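Long-range contact in putative retaining b-glycosidase (Saccharophagus degradans, PDB 5A95), which probably hydrolyses mixed-linkage beta-glucans as a retaining glycoside hydrolase of family 5: residues A[143-155]-A[197-209]. The protein carries 1 engineered substitution. Sequence-based numbering, arbitrary orientation.
Sequences SIGYLPTEQYQHP and LGERNWAEWKTLN
Gln-151 and Leu-197 bring the backbones to 5.5 Å between CA atoms, where the 146-151 turn, closed by a G1 beta bulge at Glu-150 and Gln-151, meets the loop leading into helix 202-219. Leu-197 CB packs on Gln-151 CB (3.9 Å) and its CD1 reaches Gln-151 O. Tyr-146, its CG anti to the backbone N (chi1 -159°), reaches the helix start: its OH donates to Glu-204 OE1 at 2.7 Å, on the anti side and 22° out of the carboxylate plane, and weakly accepts from N of the N-cap Asn-201, whose OD1 takes Glu-204 N. Pro-148 CD sits 3.6 Å above the tyrosine ring centre; Pro-148 CB lies 3.5 Å from Glu-204 CD. Thr-149 OG1 donates to Leu-197 O (2.7 Å), tilted 22° from the carbonyl plane. Leu-147 CB meets Trp-205 CZ3 at 3.9 Å, and Leu-147 CD2 touches Leu-208 CD2. A phenylalanine at Tyr-146 would probably leave Glu-204 OE1 without this donor and its carboxylate freer to turn. Gln-151 NE2 donates to Thr-149 O and to Lys-162 O of a second subunit. Two hydroxyl bonds and apolar packing thus tie the turn to helix 202-219 and its lead-in loop; the helix dipole would probably favour charged Glu-204.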
loop_
_atom_site.group_PDB
_atom_site.type_symbol
_atom_site.label_atom_id
_atom_site.label_comp_id
_atom_site.label_asym_id
_atom_site.label_seq_id
_atom_site.Cartn_x
_atom_site.Cartn_y
_atom_site.Cartn_z
ATOM N N SER A 143 -3.609 3.690 17.047
ATOM C CA SER A 143 -2.311 3.842 16.457
ATOM C C SER A 143 -1.705 5.174 16.911
ATOM O O SER A 143 -2.384 6.056 17.444
ATOM C CB SER A 143 -2.414 3.739 14.934
ATOM O OG SER A 143 -1.138 3.861 14.316
ATOM N N ILE A 144 -0.393 5.289 16.733
ATOM C CA ILE A 144 0.405 6.447 17.124
ATOM C C ILE A 144 1.389 6.669 15.995
ATOM O O ILE A 144 2.246 5.795 15.746
ATOM C CB ILE A 144 1.177 6.222 18.445
ATOM C CG1 ILE A 144 0.240 5.815 19.578
ATOM C CG2 ILE A 144 1.944 7.498 18.789
ATOM C CD1 ILE A 144 0.912 5.646 20.917
ATOM N N GLY A 145 1.266 7.786 15.283
ATOM C CA GLY A 145 2.132 8.073 14.175
ATOM C C GLY A 145 1.431 8.869 13.097
ATOM O O GLY A 145 0.472 9.613 13.391
ATOM N N TYR A 146 1.887 8.718 11.859
ATOM C CA TYR A 146 1.436 9.564 10.767
ATOM C C TYR A 146 0.881 8.694 9.665
ATOM O O TYR A 146 1.616 8.111 8.849
ATOM C CB TYR A 146 2.587 10.480 10.256
ATOM C CG TYR A 146 2.094 11.680 9.503
ATOM C CD1 TYR A 146 1.210 12.561 10.110
ATOM C CD2 TYR A 146 2.440 11.906 8.189
ATOM C CE1 TYR A 146 0.699 13.649 9.449
ATOM C CE2 TYR A 146 1.939 13.014 7.515
ATOM C CZ TYR A 146 1.058 13.871 8.153
ATOM O OH TYR A 146 0.504 14.980 7.540
ATOM N N LEU A 147 -0.445 8.605 9.649
ATOM C CA LEU A 147 -1.108 7.719 8.727
ATOM C C LEU A 147 -0.813 8.037 7.251
ATOM O O LEU A 147 -0.636 7.127 6.450
ATOM C CB LEU A 147 -2.614 7.661 9.028
ATOM C CG LEU A 147 -3.442 6.714 8.192
ATOM C CD1 LEU A 147 -2.972 5.273 8.332
ATOM C CD2 LEU A 147 -4.905 6.829 8.572
ATOM N N PRO A 148 -0.704 9.335 6.884
ATOM C CA PRO A 148 -0.452 9.590 5.449
ATOM C C PRO A 148 0.813 8.970 4.869
ATOM O O PRO A 148 0.846 8.628 3.694
ATOM C CB PRO A 148 -0.417 11.120 5.349
ATOM C CG PRO A 148 -1.374 11.543 6.434
ATOM C CD PRO A 148 -1.065 10.588 7.582
ATOM N N THR A 149 1.865 8.836 5.683
ATOM C CA THR A 149 3.094 8.164 5.252
ATOM C C THR A 149 3.172 6.726 5.756
ATOM O O THR A 149 4.142 6.018 5.466
ATOM C CB THR A 149 4.342 8.900 5.717
ATOM O OG1 THR A 149 4.276 9.005 7.130
ATOM C CG2 THR A 149 4.475 10.246 5.057
ATOM N N GLU A 150 2.200 6.297 6.545
ATOM C CA GLU A 150 2.164 4.947 7.119
ATOM C C GLU A 150 3.432 4.644 7.921
ATOM O O GLU A 150 3.982 3.557 7.801
ATOM C CB GLU A 150 1.847 3.865 6.053
ATOM C CG GLU A 150 0.533 4.145 5.329
ATOM C CD GLU A 150 0.234 3.216 4.202
ATOM O OE1 GLU A 150 1.160 2.505 3.780
ATOM O OE2 GLU A 150 -0.934 3.173 3.714
ATOM N N GLN A 151 3.837 5.594 8.752
ATOM C CA GLN A 151 5.000 5.451 9.625
ATOM C C GLN A 151 4.563 5.733 11.064
ATOM O O GLN A 151 3.804 6.663 11.313
ATOM C CB GLN A 151 6.141 6.426 9.252
ATOM C CG GLN A 151 6.560 6.385 7.808
ATOM C CD GLN A 151 7.195 5.078 7.396
ATOM O OE1 GLN A 151 8.255 4.696 7.908
ATOM N NE2 GLN A 151 6.592 4.399 6.449
ATOM N N TYR A 152 5.080 4.950 12.016
ATOM C CA TYR A 152 4.523 4.904 13.373
ATOM C C TYR A 152 5.561 4.912 14.466
ATOM O O TYR A 152 6.762 4.617 14.253
ATOM C CB TYR A 152 3.577 3.681 13.529
ATOM C CG TYR A 152 2.561 3.660 12.416
ATOM C CD1 TYR A 152 1.417 4.433 12.465
ATOM C CD2 TYR A 152 2.789 2.918 11.285
ATOM C CE1 TYR A 152 0.544 4.501 11.401
ATOM C CE2 TYR A 152 1.931 2.961 10.212
ATOM C CZ TYR A 152 0.774 3.730 10.278
ATOM O OH TYR A 152 -0.067 3.787 9.196
ATOM N N GLN A 153 5.094 5.156 15.681
ATOM C CA GLN A 153 5.952 5.185 16.834
ATOM C C GLN A 153 6.547 3.811 17.173
ATOM O O GLN A 153 7.663 3.733 17.696
ATOM C CB GLN A 153 5.200 5.790 18.030
ATOM C CG GLN A 153 6.026 5.845 19.311
ATOM C CD GLN A 153 5.323 6.622 20.369
ATOM O OE1 GLN A 153 5.134 7.814 20.204
ATOM N NE2 GLN A 153 4.985 5.961 21.465
ATOM N N HIS A 154 5.802 2.743 16.945
ATOM C CA HIS A 154 6.181 1.399 17.350
ATOM C C HIS A 154 5.391 0.426 16.506
ATOM O O HIS A 154 4.239 0.717 16.133
ATOM C CB HIS A 154 5.863 1.226 18.854
ATOM C CG HIS A 154 6.278 -0.085 19.452
ATOM N ND1 HIS A 154 5.631 -1.270 19.210
ATOM C CD2 HIS A 154 7.270 -0.377 20.324
ATOM C CE1 HIS A 154 6.225 -2.247 19.875
ATOM N NE2 HIS A 154 7.222 -1.726 20.569
ATOM N N PRO A 155 5.956 -0.766 16.240
ATOM C CA PRO A 155 5.215 -1.751 15.420
ATOM C C PRO A 155 3.850 -2.208 15.937
ATOM O O PRO A 155 2.993 -2.609 15.153
ATOM C CB PRO A 155 6.208 -2.913 15.273
ATOM C CG PRO A 155 7.555 -2.307 15.512
ATOM C CD PRO A 155 7.358 -1.172 16.469
ATOM N N LEU A 197 8.810 10.972 10.966
ATOM C CA LEU A 197 7.885 10.036 10.340
ATOM C C LEU A 197 7.276 10.560 9.046
ATOM O O LEU A 197 6.582 9.823 8.342
ATOM C CB LEU A 197 6.776 9.649 11.304
ATOM C CG LEU A 197 7.219 9.048 12.648
ATOM C CD1 LEU A 197 5.966 8.696 13.418
ATOM C CD2 LEU A 197 8.107 7.826 12.505
ATOM N N GLY A 198 7.518 11.828 8.728
ATOM C CA GLY A 198 6.864 12.522 7.612
ATOM C C GLY A 198 6.747 13.988 7.963
ATOM O O GLY A 198 7.108 14.393 9.067
ATOM N N GLU A 199 6.275 14.784 7.030
ATOM C CA GLU A 199 6.077 16.220 7.277
ATOM C C GLU A 199 4.652 16.427 7.793
ATOM O O GLU A 199 3.696 16.286 7.046
ATOM C CB GLU A 199 6.266 17.047 5.986
ATOM C CG GLU A 199 5.923 18.536 6.150
ATOM C CD GLU A 199 5.984 19.364 4.892
ATOM O OE1 GLU A 199 6.716 18.988 3.961
ATOM O OE2 GLU A 199 5.303 20.417 4.836
ATOM N N ARG A 200 4.499 16.814 9.044
ATOM C CA ARG A 200 3.154 17.032 9.533
ATOM C C ARG A 200 2.516 18.136 8.708
ATOM O O ARG A 200 3.126 19.168 8.473
ATOM C CB ARG A 200 3.123 17.294 11.038
ATOM C CG ARG A 200 3.413 18.700 11.470
ATOM C CD ARG A 200 3.365 18.854 12.985
ATOM N NE ARG A 200 4.469 18.168 13.651
ATOM C CZ ARG A 200 5.701 18.648 13.754
ATOM N NH1 ARG A 200 6.050 19.815 13.195
ATOM N NH2 ARG A 200 6.582 17.952 14.423
ATOM N N ASN A 201 1.280 17.900 8.295
ATOM C CA ASN A 201 0.586 18.830 7.406
ATOM C C ASN A 201 -0.907 18.762 7.683
ATOM O O ASN A 201 -1.535 17.732 7.443
ATOM C CB ASN A 201 0.862 18.493 5.952
ATOM C CG ASN A 201 0.260 19.519 5.003
ATOM O OD1 ASN A 201 -0.818 19.319 4.458
ATOM N ND2 ASN A 201 0.942 20.657 4.847
ATOM N N TRP A 202 -1.455 19.849 8.214
ATOM C CA TRP A 202 -2.872 19.838 8.564
ATOM C C TRP A 202 -3.767 19.571 7.367
ATOM O O TRP A 202 -4.711 18.786 7.470
ATOM C CB TRP A 202 -3.277 21.152 9.276
ATOM C CG TRP A 202 -4.727 21.139 9.644
ATOM C CD1 TRP A 202 -5.718 21.833 9.062
ATOM C CD2 TRP A 202 -5.331 20.312 10.638
ATOM N NE1 TRP A 202 -6.917 21.504 9.624
ATOM C CE2 TRP A 202 -6.713 20.588 10.610
ATOM C CE3 TRP A 202 -4.846 19.406 11.580
ATOM C CZ2 TRP A 202 -7.608 19.956 11.437
ATOM C CZ3 TRP A 202 -5.746 18.794 12.419
ATOM C CH2 TRP A 202 -7.104 19.080 12.356
ATOM N N ALA A 203 -3.510 20.218 6.237
ATOM C CA ALA A 203 -4.414 20.009 5.127
ATOM C C ALA A 203 -4.506 18.541 4.711
ATOM O O ALA A 203 -5.581 18.018 4.442
ATOM C CB ALA A 203 -4.018 20.896 3.942
ATOM N N GLU A 204 -3.363 17.876 4.666
ATOM C CA GLU A 204 -3.313 16.460 4.339
ATOM C C GLU A 204 -4.095 15.611 5.350
ATOM O O GLU A 204 -4.877 14.737 4.996
ATOM C CB GLU A 204 -1.850 16.041 4.287
ATOM C CG GLU A 204 -1.573 14.576 4.029
ATOM C CD GLU A 204 -0.093 14.311 3.912
ATOM O OE1 GLU A 204 0.642 14.656 4.855
ATOM O OE2 GLU A 204 0.319 13.678 2.907
ATOM N N TRP A 205 -3.902 15.922 6.612
ATOM C CA TRP A 205 -4.544 15.160 7.678
ATOM C C TRP A 205 -6.047 15.399 7.719
ATOM O O TRP A 205 -6.832 14.459 7.841
ATOM C CB TRP A 205 -3.857 15.440 9.019
ATOM C CG TRP A 205 -4.385 14.668 10.168
ATOM C CD1 TRP A 205 -4.817 15.176 11.357
ATOM C CD2 TRP A 205 -4.490 13.247 10.295
ATOM N NE1 TRP A 205 -5.227 14.178 12.194
ATOM C CE2 TRP A 205 -5.033 12.978 11.569
ATOM C CE3 TRP A 205 -4.241 12.175 9.444
ATOM C CZ2 TRP A 205 -5.329 11.695 11.983
ATOM C CZ3 TRP A 205 -4.555 10.911 9.853
ATOM C CH2 TRP A 205 -5.100 10.678 11.116
ATOM N N LYS A 206 -6.443 16.660 7.599
ATOM C CA LYS A 206 -7.850 17.042 7.496
ATOM C C LYS A 206 -8.553 16.284 6.362
ATOM O O LYS A 206 -9.612 15.701 6.552
ATOM C CB LYS A 206 -7.926 18.556 7.281
ATOM C CG LYS A 206 -9.296 19.117 6.888
ATOM C CD LYS A 206 -9.161 20.602 6.544
ATOM C CE LYS A 206 -10.468 21.271 6.169
ATOM N NZ LYS A 206 -11.086 20.671 4.980
ATOM N N THR A 207 -7.936 16.284 5.182
ATOM C CA THR A 207 -8.505 15.609 4.029
ATOM C C THR A 207 -8.705 14.121 4.277
ATOM O O THR A 207 -9.720 13.533 3.902
ATOM C CB THR A 207 -7.653 15.898 2.771
ATOM O OG1 THR A 207 -7.676 17.313 2.542
ATOM C CG2 THR A 207 -8.185 15.190 1.517
ATOM N N LEU A 208 -7.707 13.482 4.888
ATOM C CA LEU A 208 -7.783 12.065 5.155
ATOM C C LEU A 208 -8.889 11.748 6.181
ATOM O O LEU A 208 -9.629 10.767 6.027
ATOM C CB LEU A 208 -6.414 11.514 5.536
ATOM C CG LEU A 208 -6.329 10.023 5.758
ATOM C CD1 LEU A 208 -6.881 9.190 4.601
ATOM C CD2 LEU A 208 -4.886 9.642 6.012
ATOM N N ASN A 209 -8.992 12.573 7.220
ATOM C CA ASN A 209 -10.088 12.381 8.151
ATOM C C ASN A 209 -11.454 12.548 7.475
ATOM O O ASN A 209 -12.370 11.758 7.759
ATOM C CB ASN A 209 -9.997 13.309 9.367
ATOM C CG ASN A 209 -9.040 12.800 10.405
ATOM O OD1 ASN A 209 -9.429 12.153 11.358
ATOM N ND2 ASN A 209 -7.762 13.031 10.188
#